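Local atomic coordinates of GAF domain/HD domain protein (Geobacter sulfurreducens, PDB entry 3EEA), a protein that is of unknown function; this chain is its GAF domain, and the full-length protein, which also has an HD-GYP domain, is tentatively assigned phosphatase activity. Residues A[17-22]-A[48-53]; A[84-89]-A[133-138]; A[126-131]-A[137-142]. All coordinates share one frame; numbering follows the deposited sequence.

Contact 1: A[17-22]-A[48-53]; sequences VIKDLS and PARSTG
Helix 17-22 runs over strand 48-52 in roughly the same direction, with Ile-18 facing Arg-50 and Ser-22 facing Thr-52; the axes are 9.0 Å apart at closest approach and their N-to-C directions differ by 32°. This is helix-on-sheet packing of a GAF domain: helix 14-28 covers edge strand 46-52, while Val-17 and Leu-21 lean on helix 137-158. A classic beta bulge, in which Ala-49 and Arg-50 both face Val-36, interrupts the strand here. Ile-18 and Arg-50 pass alongside each other, CG2 of Ile-18 lying 3.8 Å from CB of Arg-50. With CG anti to the backbone N (chi1 -180°), the Arg-50 chain reaches out to the helix and then bends at chi3, laying one guanidinium face under Lys-19. CG of Lys-19 sits over the centre of that face, 3.3 Å from CZ of Arg-50. The two like charges come close, NZ of Lys-19 to NH1 of Arg-50 being 4.1 Å, but a salt bridge from NH2 of Arg-50 to Asp-15 probably offsets this. A leucine in place of Arg-50 would probably leave Asp-15 without its cationic mate and Lys-19 CG without the flat group beneath it. Further along, one water joins helix to strand, donating to OG of Ser-22 at 2.7 Å and bonding OG1 of Thr-52 at 2.8 Å, while Ser-22 OG itself donates to the O of Ile-18 at 2.9 Å.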
ATOM      1  N   VAL A  17      11.077  -4.308  -0.863  1.00 16.24           N
ATOM      2  CA  VAL A  17       9.662  -4.292  -1.268  1.00 16.87           C
ATOM      3  C   VAL A  17       8.854  -5.231  -0.324  1.00 16.47           C
ATOM      4  O   VAL A  17       7.792  -4.851   0.200  1.00 14.91           O
ATOM      5  CB  VAL A  17       9.480  -4.657  -2.749  1.00 16.60           C
ATOM      6  CG1 VAL A  17       7.978  -4.746  -3.139  1.00 16.93           C
ATOM      7  CG2 VAL A  17      10.188  -3.588  -3.691  1.00 17.07           C
ATOM      8  N   ILE A  18       9.379  -6.432  -0.086  1.00 17.37           N
ATOM      9  CA  ILE A  18       8.681  -7.423   0.780  1.00 17.39           C
ATOM     10  C   ILE A  18       8.642  -7.001   2.260  1.00 16.38           C
ATOM     11  O   ILE A  18       7.640  -7.188   2.939  1.00 14.90           O
ATOM     12  CB  ILE A  18       9.290  -8.863   0.607  1.00 18.36           C
ATOM     13  CG1 ILE A  18       9.021  -9.365  -0.810  1.00 21.09           C
ATOM     14  CG2 ILE A  18       8.727  -9.792   1.700  1.00 21.42           C
ATOM     15  CD1 ILE A  18       7.646  -9.192  -1.293  1.00 21.28           C
ATOM     16  N   LYS A  19       9.710  -6.422   2.755  1.00 16.60           N
ATOM     17  CA  LYS A  19       9.747  -5.801   4.092  1.00 16.96           C
ATOM     18  C   LYS A  19       8.690  -4.699   4.219  1.00 17.13           C
ATOM     19  O   LYS A  19       7.946  -4.641   5.193  1.00 15.29           O
ATOM     20  CB  LYS A  19      11.115  -5.166   4.390  1.00 17.97           C
ATOM     21  CG  LYS A  19      12.211  -6.116   4.783  1.00 24.57           C
ATOM     22  CD  LYS A  19      13.478  -5.372   5.225  1.00 29.52           C
ATOM     23  CE  LYS A  19      13.309  -4.732   6.619  1.00 34.20           C
ATOM     24  NZ  LYS A  19      14.564  -4.848   7.427  1.00 37.07           N
ATOM     25  N   ASP A  20       8.650  -3.800   3.245  1.00 17.05           N
ATOM     26  CA  ASP A  20       7.708  -2.691   3.322  1.00 18.11           C
ATOM     27  C   ASP A  20       6.265  -3.239   3.250  1.00 15.73           C
ATOM     28  O   ASP A  20       5.393  -2.773   4.013  1.00 15.51           O
ATOM     29  CB  ASP A  20       7.928  -1.678   2.207  1.00 19.64           C
ATOM     30  CG  ASP A  20       9.186  -0.850   2.383  1.00 26.64           C
ATOM     31  OD1 ASP A  20       9.750  -0.784   3.515  1.00 32.40           O
ATOM     32  OD2 ASP A  20       9.624  -0.256   1.343  1.00 34.38           O
ATOM     33  N   LEU A  21       6.023  -4.185   2.339  1.00 14.66           N
ATOM     34  CA  LEU A  21       4.682  -4.849   2.224  1.00 14.32           C
ATOM     35  C   LEU A  21       4.272  -5.460   3.561  1.00 13.74           C
ATOM     36  O   LEU A  21       3.147  -5.225   4.041  1.00 14.74           O
ATOM     37  CB  LEU A  21       4.667  -5.905   1.158  1.00 15.26           C
ATOM     38  CG  LEU A  21       3.403  -6.787   1.118  1.00 16.94           C
ATOM     39  CD1 LEU A  21       2.163  -5.933   0.741  1.00 16.98           C
ATOM     40  CD2 LEU A  21       3.535  -7.948   0.151  1.00 18.06           C
ATOM     41  N   SER A  22       5.159  -6.255   4.163  1.00 14.79           N
ATOM     42  CA  SER A  22       4.863  -6.917   5.442  1.00 14.72           C
ATOM     43  C   SER A  22       4.551  -5.945   6.557  1.00 15.26           C
ATOM     44  O   SER A  22       3.542  -6.108   7.296  1.00 14.44           O
ATOM     45  CB  SER A  22       5.989  -7.894   5.820  1.00 15.67           C
ATOM     46  OG  SER A  22       6.171  -8.837   4.751  1.00 18.88           O
ATOM     47  N   PRO A  48      11.117 -19.781   1.059  1.00 16.88           N
ATOM     48  CA  PRO A  48      10.853 -18.741   2.087  1.00 16.26           C
ATOM     49  C   PRO A  48      11.619 -17.476   1.769  1.00 17.21           C
ATOM     50  O   PRO A  48      12.795 -17.544   1.361  1.00 16.14           O
ATOM     51  CB  PRO A  48      11.289 -19.377   3.406  1.00 16.55           C
ATOM     52  CG  PRO A  48      11.882 -20.679   3.028  1.00 18.04           C
ATOM     53  CD  PRO A  48      11.700 -21.005   1.613  1.00 15.68           C
ATOM     54  N   ALA A  49      10.932 -16.336   1.838  1.00 16.93           N
ATOM     55  CA  ALA A  49      11.559 -15.031   1.474  1.00 17.65           C
ATOM     56  C   ALA A  49      11.756 -14.176   2.729  1.00 18.21           C
ATOM     57  O   ALA A  49      12.862 -13.809   3.055  1.00 19.19           O
ATOM     58  CB  ALA A  49      10.711 -14.299   0.451  1.00 17.07           C
ATOM     59  N   ARG A  50      10.680 -13.919   3.451  1.00 18.13           N
ATOM     60  CA  ARG A  50      10.694 -13.166   4.678  1.00 18.17           C
ATOM     61  C   ARG A  50       9.480 -13.449   5.549  1.00 17.45           C
ATOM     62  O   ARG A  50       8.365 -13.587   5.048  1.00 18.96           O
ATOM     63  CB  ARG A  50      10.715 -11.693   4.345  1.00 19.63           C
ATOM     64  CG  ARG A  50      10.736 -10.854   5.591  1.00 23.63           C
ATOM     65  CD  ARG A  50      11.121  -9.427   5.253  1.00 30.59           C
ATOM     66  NE  ARG A  50      12.530  -9.349   4.896  1.00 32.40           N
ATOM     67  CZ  ARG A  50      13.479  -8.959   5.736  1.00 35.74           C
ATOM     68  NH1 ARG A  50      13.160  -8.638   6.982  1.00 36.33           N
ATOM     69  NH2 ARG A  50      14.747  -8.911   5.344  1.00 36.23           N
ATOM     70  N   SER A  51       9.689 -13.515   6.860  1.00 16.86           N
ATOM     71  CA  SER A  51       8.594 -13.593   7.831  1.00 17.54           C
ATOM     72  C   SER A  51       8.642 -12.427   8.774  1.00 18.56           C
ATOM     73  O   SER A  51       9.717 -11.876   9.012  1.00 20.75           O
ATOM     74  CB  SER A  51       8.713 -14.889   8.656  1.00 16.91           C
ATOM     75  OG  SER A  51       9.868 -14.945   9.500  1.00 17.69           O
ATOM     76  N   THR A  52       7.518 -12.134   9.412  1.00 19.44           N
ATOM     77  CA  THR A  52       7.417 -11.110  10.413  1.00 20.55           C
ATOM     78  C   THR A  52       6.459 -11.596  11.469  1.00 20.01           C
ATOM     79  O   THR A  52       5.327 -12.019  11.179  1.00 18.78           O
ATOM     80  CB  THR A  52       6.862  -9.796   9.809  1.00 21.41           C
ATOM     81  OG1 THR A  52       7.449  -9.592   8.506  1.00 26.37           O
ATOM     82  CG2 THR A  52       7.131  -8.651  10.721  1.00 24.78           C
ATOM     83  N   GLY A  53       6.895 -11.509  12.720  1.00 19.65           N
ATOM     84  CA  GLY A  53       6.107 -11.941  13.845  1.00 19.76           C
ATOM     85  C   GLY A  53       6.114 -13.394  14.255  1.00 21.19           C
ATOM     86  O   GLY A  53       5.337 -13.776  15.122  1.00 21.63           O
TER
HETATM   87  O   HOH W   1       7.213 -10.954   6.044  1.00 26.78           O

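Contact 2: A[84-89]-A[133-138]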
ATOM      1  N   HIS A  84      -6.885 -16.813  -3.682  1.00 18.19           N
ATOM      2  CA  HIS A  84      -6.676 -16.914  -2.252  1.00 17.22           C
ATOM      3  C   HIS A  84      -7.542 -17.988  -1.636  1.00 18.72           C
ATOM      4  O   HIS A  84      -8.636 -18.297  -2.168  1.00 16.17           O
ATOM      5  CB  HIS A  84      -6.922 -15.595  -1.545  1.00 17.92           C
ATOM      6  CG  HIS A  84      -8.362 -15.262  -1.282  1.00 18.01           C
ATOM      7  ND1 HIS A  84      -9.212 -14.760  -2.246  1.00 20.62           N
ATOM      8  CD2 HIS A  84      -9.097 -15.356  -0.142  1.00 21.37           C
ATOM      9  CE1 HIS A  84     -10.399 -14.536  -1.700  1.00 21.45           C
ATOM     10  NE2 HIS A  84     -10.356 -14.902  -0.433  1.00 22.04           N
ATOM     11  N   LEU A  85      -7.051 -18.557  -0.532  1.00 18.12           N
ATOM     12  CA  LEU A  85      -7.813 -19.559   0.239  1.00 20.82           C
ATOM     13  C   LEU A  85      -7.632 -19.233   1.719  1.00 20.92           C
ATOM     14  O   LEU A  85      -6.601 -18.700   2.098  1.00 20.47           O
ATOM     15  CB  LEU A  85      -7.289 -20.972  -0.070  1.00 20.41           C
ATOM     16  CG  LEU A  85      -7.528 -21.393  -1.514  1.00 22.69           C
ATOM     17  CD1 LEU A  85      -6.788 -22.704  -1.902  1.00 28.80           C
ATOM     18  CD2 LEU A  85      -9.065 -21.488  -1.791  1.00 26.50           C
ATOM     19  N   MET A  86      -8.627 -19.531   2.551  1.00 21.99           N
ATOM     20  CA  MET A  86      -8.475 -19.377   4.014  1.00 23.33           C
ATOM     21  C   MET A  86      -8.833 -20.674   4.741  1.00 24.76           C
ATOM     22  O   MET A  86      -9.865 -21.263   4.450  1.00 26.41           O
ATOM     23  CB  MET A  86      -9.362 -18.241   4.523  1.00 23.77           C
ATOM     24  CG  MET A  86      -9.259 -17.958   6.066  1.00 25.04           C
ATOM     25  SD  MET A  86     -10.122 -16.441   6.555  1.00 24.30           S
ATOM     26  CE  MET A  86     -11.863 -16.985   6.385  1.00 26.99           C
ATOM     27  N   LEU A  87      -7.988 -21.108   5.671  1.00 24.70           N
ATOM     28  CA  LEU A  87      -8.319 -22.224   6.542  1.00 25.85           C
ATOM     29  C   LEU A  87      -8.616 -21.712   7.914  1.00 26.64           C
ATOM     30  O   LEU A  87      -7.729 -21.131   8.559  1.00 24.69           O
ATOM     31  CB  LEU A  87      -7.150 -23.176   6.646  1.00 26.04           C
ATOM     32  CG  LEU A  87      -6.870 -24.016   5.436  1.00 27.84           C
ATOM     33  CD1 LEU A  87      -5.690 -24.902   5.741  1.00 26.42           C
ATOM     34  CD2 LEU A  87      -8.124 -24.853   5.049  1.00 29.53           C
ATOM     35  N   THR A  88      -9.845 -21.942   8.374  1.00 27.81           N
ATOM     36  CA  THR A  88     -10.233 -21.484   9.692  1.00 29.67           C
ATOM     37  C   THR A  88      -9.998 -22.560  10.754  1.00 31.47           C
ATOM     38  O   THR A  88     -10.068 -22.257  11.934  1.00 31.95           O
ATOM     39  CB  THR A  88     -11.694 -20.961   9.726  1.00 29.88           C
ATOM     40  OG1 THR A  88     -12.584 -22.011   9.375  1.00 29.93           O
ATOM     41  CG2 THR A  88     -11.866 -19.778   8.742  1.00 29.80           C
ATOM     42  N   ASP A  89      -9.686 -23.786  10.330  1.00 33.07           N
ATOM     43  CA  ASP A  89      -9.401 -24.894  11.239  1.00 34.77           C
ATOM     44  C   ASP A  89      -8.303 -25.793  10.631  1.00 35.33           C
ATOM     45  O   ASP A  89      -8.560 -26.924  10.192  1.00 35.66           O
ATOM     46  CB  ASP A  89     -10.693 -25.681  11.508  1.00 35.28           C
ATOM     47  CG  ASP A  89     -10.593 -26.618  12.718  1.00 37.28           C
ATOM     48  OD1 ASP A  89      -9.566 -26.636  13.442  1.00 39.21           O
ATOM     49  OD2 ASP A  89     -11.571 -27.362  12.945  1.00 42.18           O
ATOM     50  N   PRO A 133     -11.757 -13.435  15.477  1.00 27.61           N
ATOM     51  CA  PRO A 133     -12.575 -13.659  14.279  1.00 25.72           C
ATOM     52  C   PRO A 133     -11.679 -13.950  13.096  1.00 24.36           C
ATOM     53  O   PRO A 133     -10.554 -13.439  13.063  1.00 23.52           O
ATOM     54  CB  PRO A 133     -13.263 -12.316  14.060  1.00 26.16           C
ATOM     55  CG  PRO A 133     -13.182 -11.610  15.385  1.00 28.41           C
ATOM     56  CD  PRO A 133     -11.921 -12.072  16.019  1.00 27.21           C
ATOM     57  N   PRO A 134     -12.136 -14.801  12.172  1.00 23.36           N
ATOM     58  CA  PRO A 134     -11.378 -15.020  10.938  1.00 22.27           C
ATOM     59  C   PRO A 134     -11.203 -13.722  10.135  1.00 20.49           C
ATOM     60  O   PRO A 134     -11.942 -12.729  10.344  1.00 20.06           O
ATOM     61  CB  PRO A 134     -12.230 -16.037  10.149  1.00 23.73           C
ATOM     62  CG  PRO A 134     -13.558 -16.014  10.774  1.00 25.13           C
ATOM     63  CD  PRO A 134     -13.437 -15.496  12.172  1.00 23.92           C
ATOM     64  N   PHE A 135     -10.231 -13.707   9.230  1.00 19.25           N
ATOM     65  CA  PHE A 135     -10.098 -12.571   8.330  1.00 18.88           C
ATOM     66  C   PHE A 135     -11.421 -12.369   7.575  1.00 18.31           C
ATOM     67  O   PHE A 135     -11.968 -13.324   6.995  1.00 20.07           O
ATOM     68  CB  PHE A 135      -8.946 -12.760   7.365  1.00 19.04           C
ATOM     69  CG  PHE A 135      -7.586 -12.907   8.035  1.00 17.13           C
ATOM     70  CD1 PHE A 135      -6.871 -11.809   8.460  1.00 17.70           C
ATOM     71  CD2 PHE A 135      -7.059 -14.160   8.253  1.00 15.12           C
ATOM     72  CE1 PHE A 135      -5.635 -11.970   9.054  1.00 19.23           C
ATOM     73  CE2 PHE A 135      -5.825 -14.335   8.864  1.00 20.50           C
ATOM     74  CZ  PHE A 135      -5.107 -13.241   9.243  1.00 17.14           C
ATOM     75  N   SER A 136     -11.922 -11.146   7.619  1.00 18.92           N
ATOM     76  CA  SER A 136     -13.193 -10.723   6.953  1.00 18.07           C
ATOM     77  C   SER A 136     -12.976 -10.450   5.455  1.00 17.51           C
ATOM     78  O   SER A 136     -11.835 -10.293   4.971  1.00 16.09           O
ATOM     79  CB  SER A 136     -13.729  -9.476   7.623  1.00 17.11           C
ATOM     80  OG  SER A 136     -12.919  -8.304   7.406  1.00 17.76           O
ATOM     81  N   ASP A 137     -14.075 -10.362   4.708  1.00 16.71           N
ATOM     82  CA  ASP A 137     -13.995  -9.965   3.313  1.00 16.90           C
ATOM     83  C   ASP A 137     -13.349  -8.577   3.206  1.00 16.97           C
ATOM     84  O   ASP A 137     -12.600  -8.336   2.263  1.00 16.60           O
ATOM     85  CB  ASP A 137     -15.370  -9.890   2.676  1.00 16.72           C
ATOM     86  CG  ASP A 137     -15.969 -11.286   2.373  1.00 22.07           C
ATOM     87  OD1 ASP A 137     -15.468 -12.325   2.873  1.00 20.66           O
ATOM     88  OD2 ASP A 137     -16.999 -11.279   1.663  1.00 26.18           O
ATOM     89  N   ALA A 138     -13.696  -7.652   4.098  1.00 16.87           N
ATOM     90  CA  ALA A 138     -13.106  -6.308   4.064  1.00 18.04           C
ATOM     91  C   ALA A 138     -11.574  -6.307   4.250  1.00 18.89           C
ATOM     92  O   ALA A 138     -10.830  -5.621   3.494  1.00 19.02           O
ATOM     93  CB  ALA A 138     -13.732  -5.406   5.119  1.00 18.96           C
TER
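Met-86 reaches Phe-135 and Pro-134 on a chain that starts straight, CG anti to the backbone N (chi1 -179°), and bends only at its end (chi3 72°). The straight start puts the sulfur against the backbone and CB of Phe-135, with SD of Met-86 3.6 Å from the O of Phe-135 and 3.9 Å from its CB. It meets the phenyl group at the edge, close to the ring plane: SD of Met-86 is 5.5 Å from the centroid of the Phe-135 ring and 89° off the ring normal, an edge-on Met-aromatic contact. The bend at chi3 turns CE of Met-86 to the CB corner of the proline ring, 3.9 Å from CB of Pro-134, the two side chains crossing at a slant. In the GAF fold this fastens the short edge strand 85-87 to the loop that leads into the C-terminal helix 137-158. Both sides of the contact also rest on the next strand, 107-116, where Met-86 and Pro-134 touch Cys-108 and Phe-135 touches Leu-110. Leu-87 takes a different direction, packing on Leu-74 and Leu-96, two residues that line the pocket in which a polyether molecule is bound. At the end of the strand the methyl of Thr-88 adds a second apolar touch to the proline atom already met by the methionine, CG2 of Thr-88 standing 4.0 Å from CB of Pro-134.

Contact 3: A[126-131]-A[137-142]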
ATOM      1  N   MET A 126      -0.859 -15.267   6.097  1.00 16.20           N
ATOM      2  CA  MET A 126      -1.146 -14.411   7.258  1.00 15.58           C
ATOM      3  C   MET A 126      -1.918 -15.256   8.231  1.00 16.84           C
ATOM      4  O   MET A 126      -2.740 -16.052   7.816  1.00 16.85           O
ATOM      5  CB  MET A 126      -1.951 -13.205   6.838  1.00 17.13           C
ATOM      6  CG  MET A 126      -1.091 -12.267   5.903  1.00 20.47           C
ATOM      7  SD  MET A 126      -1.976 -10.821   5.369  1.00 21.45           S
ATOM      8  CE  MET A 126      -2.190  -9.923   6.846  1.00 21.42           C
ATOM      9  N   ALA A 127      -1.597 -15.115   9.521  1.00 17.98           N
ATOM     10  CA  ALA A 127      -2.173 -15.969  10.545  1.00 18.98           C
ATOM     11  C   ALA A 127      -2.606 -15.131  11.730  1.00 19.41           C
ATOM     12  O   ALA A 127      -1.952 -14.151  12.074  1.00 19.19           O
ATOM     13  CB  ALA A 127      -1.129 -17.029  11.020  1.00 19.27           C
ATOM     14  N   ARG A 128      -3.694 -15.551  12.335  1.00 20.36           N
ATOM     15  CA  ARG A 128      -3.994 -15.172  13.708  1.00 22.94           C
ATOM     16  C   ARG A 128      -4.656 -16.323  14.477  1.00 22.77           C
ATOM     17  O   ARG A 128      -5.084 -17.340  13.881  1.00 22.80           O
ATOM     18  CB  ARG A 128      -4.745 -13.843  13.801  1.00 24.83           C
ATOM     19  CG  ARG A 128      -5.844 -13.677  12.991  1.00 24.93           C
ATOM     20  CD  ARG A 128      -6.188 -12.177  12.936  1.00 29.64           C
ATOM     21  NE  ARG A 128      -7.540 -12.047  12.530  1.00 26.51           N
ATOM     22  CZ  ARG A 128      -8.127 -11.017  11.919  1.00 23.76           C
ATOM     23  NH1 ARG A 128      -9.391 -11.178  11.632  1.00 20.28           N
ATOM     24  NH2 ARG A 128      -7.522  -9.900  11.571  1.00 24.45           N
ATOM     25  N   THR A 129      -4.671 -16.205  15.812  1.00 23.09           N
ATOM     26  CA  THR A 129      -5.144 -17.319  16.624  1.00 23.87           C
ATOM     27  C   THR A 129      -6.610 -17.449  16.400  1.00 24.56           C
ATOM     28  O   THR A 129      -7.283 -16.449  16.145  1.00 24.81           O
ATOM     29  CB  THR A 129      -4.808 -17.142  18.110  1.00 24.19           C
ATOM     30  OG1 THR A 129      -5.245 -15.849  18.541  1.00 24.44           O
ATOM     31  CG2 THR A 129      -3.285 -17.258  18.298  1.00 22.71           C
ATOM     32  N   ARG A 130      -7.089 -18.689  16.471  1.00 26.03           N
ATOM     33  CA  ARG A 130      -8.461 -19.053  16.131  1.00 28.26           C
ATOM     34  C   ARG A 130      -9.541 -18.567  17.098  1.00 28.80           C
ATOM     35  O   ARG A 130     -10.723 -18.722  16.804  1.00 29.93           O
ATOM     36  CB  ARG A 130      -8.603 -20.578  16.056  1.00 28.87           C
ATOM     37  CG  ARG A 130      -7.848 -21.232  14.937  1.00 32.61           C
ATOM     38  CD  ARG A 130      -8.114 -22.729  14.932  1.00 35.50           C
ATOM     39  NE  ARG A 130      -9.459 -23.001  14.421  1.00 37.75           N
ATOM     40  CZ  ARG A 130     -10.451 -23.593  15.084  1.00 39.69           C
ATOM     41  NH1 ARG A 130     -10.304 -24.023  16.323  1.00 39.75           N
ATOM     42  NH2 ARG A 130     -11.619 -23.757  14.477  1.00 41.37           N
ATOM     43  N   ASP A 131      -9.154 -18.044  18.249  1.00 29.41           N
ATOM     44  CA  ASP A 131     -10.136 -17.440  19.176  1.00 30.39           C
ATOM     45  C   ASP A 131     -10.527 -16.016  18.719  1.00 30.39           C
ATOM     46  O   ASP A 131     -11.511 -15.466  19.195  1.00 30.31           O
ATOM     47  CB  ASP A 131      -9.628 -17.443  20.627  1.00 30.30           C
ATOM     48  CG  ASP A 131      -8.264 -16.833  20.766  1.00 32.31           C
ATOM     49  OD1 ASP A 131      -7.559 -16.765  19.747  1.00 37.45           O
ATOM     50  OD2 ASP A 131      -7.873 -16.452  21.881  1.00 33.49           O
ATOM     51  N   ASP A 137     -14.075 -10.362   4.708  1.00 16.71           N
ATOM     52  CA  ASP A 137     -13.995  -9.965   3.313  1.00 16.90           C
ATOM     53  C   ASP A 137     -13.349  -8.577   3.206  1.00 16.97           C
ATOM     54  O   ASP A 137     -12.600  -8.336   2.263  1.00 16.60           O
ATOM     55  CB  ASP A 137     -15.370  -9.890   2.676  1.00 16.72           C
ATOM     56  CG  ASP A 137     -15.969 -11.286   2.373  1.00 22.07           C
ATOM     57  OD1 ASP A 137     -15.468 -12.325   2.873  1.00 20.66           O
ATOM     58  OD2 ASP A 137     -16.999 -11.279   1.663  1.00 26.18           O
ATOM     59  N   ALA A 138     -13.696  -7.652   4.098  1.00 16.87           N
ATOM     60  CA  ALA A 138     -13.106  -6.308   4.064  1.00 18.04           C
ATOM     61  C   ALA A 138     -11.574  -6.307   4.250  1.00 18.89           C
ATOM     62  O   ALA A 138     -10.830  -5.621   3.494  1.00 19.02           O
ATOM     63  CB  ALA A 138     -13.732  -5.406   5.119  1.00 18.96           C
ATOM     64  N   GLU A 139     -11.121  -7.079   5.226  1.00 17.40           N
ATOM     65  CA  GLU A 139      -9.682  -7.238   5.479  1.00 17.26           C
ATOM     66  C   GLU A 139      -9.000  -7.918   4.297  1.00 17.19           C
ATOM     67  O   GLU A 139      -7.924  -7.482   3.830  1.00 16.42           O
ATOM     68  CB  GLU A 139      -9.441  -8.070   6.727  1.00 18.08           C
ATOM     69  CG  GLU A 139      -9.737  -7.327   8.021  1.00 19.95           C
ATOM     70  CD  GLU A 139      -9.762  -8.245   9.256  1.00 24.38           C
ATOM     71  OE1 GLU A 139     -10.101  -9.455   9.164  1.00 24.47           O
ATOM     72  OE2 GLU A 139      -9.402  -7.751  10.338  1.00 24.20           O
ATOM     73  N   THR A 140      -9.626  -8.977   3.769  1.00 15.10           N
ATOM     74  CA  THR A 140      -9.064  -9.717   2.664  1.00 15.52           C
ATOM     75  C   THR A 140      -8.944  -8.831   1.397  1.00 14.61           C
ATOM     76  O   THR A 140      -8.006  -8.988   0.610  1.00 14.37           O
ATOM     77  CB  THR A 140      -9.836 -11.050   2.419  1.00 16.50           C
ATOM     78  OG1 THR A 140      -9.774 -11.807   3.648  1.00 18.56           O
ATOM     79  CG2 THR A 140      -9.191 -11.852   1.323  1.00 17.62           C
ATOM     80  N   ALA A 141      -9.902  -7.959   1.170  1.00 14.75           N
ATOM     81  CA  ALA A 141      -9.872  -7.074   0.000  1.00 15.37           C
ATOM     82  C   ALA A 141      -8.614  -6.185   0.031  1.00 16.20           C
ATOM     83  O   ALA A 141      -7.931  -6.054  -0.980  1.00 17.08           O
ATOM     84  CB  ALA A 141     -11.106  -6.210  -0.055  1.00 14.97           C
ATOM     85  N   ILE A 142      -8.355  -5.601   1.196  1.00 14.93           N
ATOM     86  CA  ILE A 142      -7.150  -4.779   1.433  1.00 15.79           C
ATOM     87  C   ILE A 142      -5.870  -5.571   1.200  1.00 14.44           C
ATOM     88  O   ILE A 142      -4.972  -5.111   0.478  1.00 14.09           O
ATOM     89  CB  ILE A 142      -7.153  -4.194   2.850  1.00 15.38           C
ATOM     90  CG1 ILE A 142      -8.356  -3.230   2.985  1.00 18.53           C
ATOM     91  CG2 ILE A 142      -5.776  -3.485   3.090  1.00 16.98           C
ATOM     92  CD1 ILE A 142      -8.661  -2.761   4.366  1.00 20.46           C
TER
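The guanidinium of Arg-128 has the Phe-135 ring beneath one face, in a cation-pi contact, and the carboxylate of Glu-139 at its edge. The two charged groups approach from opposite directions and meet end-on, NH1 and NH2 each taking one oxygen, but their planes are turned 60° apart. This salt bridge is thus not a flat, coplanar fork. The straighter of its two bonds runs from NH2 of Arg-128 to OE2 of Glu-139 at 3.1 Å, with an N-H...O angle of 170°; the oxygen lies in the guanidinium plane, yet the donor comes from above the carboxylate plane. The other bond, from NH1 of Arg-128 to OE1 of Glu-139, is also 3.1 Å but is bent to 141°, and it uses the syn lone pair of OE1.

Neither group depends on the other alone. NH1 of Arg-128 also donates to the O of Pro-133 and NH2 to the O of Lys-30, so the buried arginine ties two loops together and its end is fixed in rotation. OE1 of Glu-139 takes a second bond from the backbone N of Ser-136, the residue at the N-cap of helix 137-158. Since Ser-136 OG caps the backbone N of Glu-139 in return, the pair forms a capping box, and the positive arginine probably helps keep the glutamate ionised. The Arg-128 chain runs extended from CG to NE, away from its strand. Strand 119-129, which carries it, is a central member of the antiparallel sheet, flanked by 33-39 and 107-116, and the salt bridge spans from there to the first turn of helix 137-158, just past the connecting loop.

How the contacts relate
All three contacts lie partly buried on one antiparallel sheet, and none is a wholly apolar core. Contact 1, nearest the centre of the chain, joins helix 14-28 to edge strand 46-52 and mixes methylene packing with a water bridge. Contacts 2 and 3 lie about 20 and 17 Å from it, centre to centre, and use the start of helix 137-158 and the loop before it. These two are neighbours, with centres about 5 Å apart: contact 2 is apolar and sulfur-based at the opposite edge strand, 85-87, whereas contact 3 is ionic and starts from a central strand. Besides sharing Asp-137 and Ala-138, they are linked by Arg-130 NE bonding to Thr-88 O.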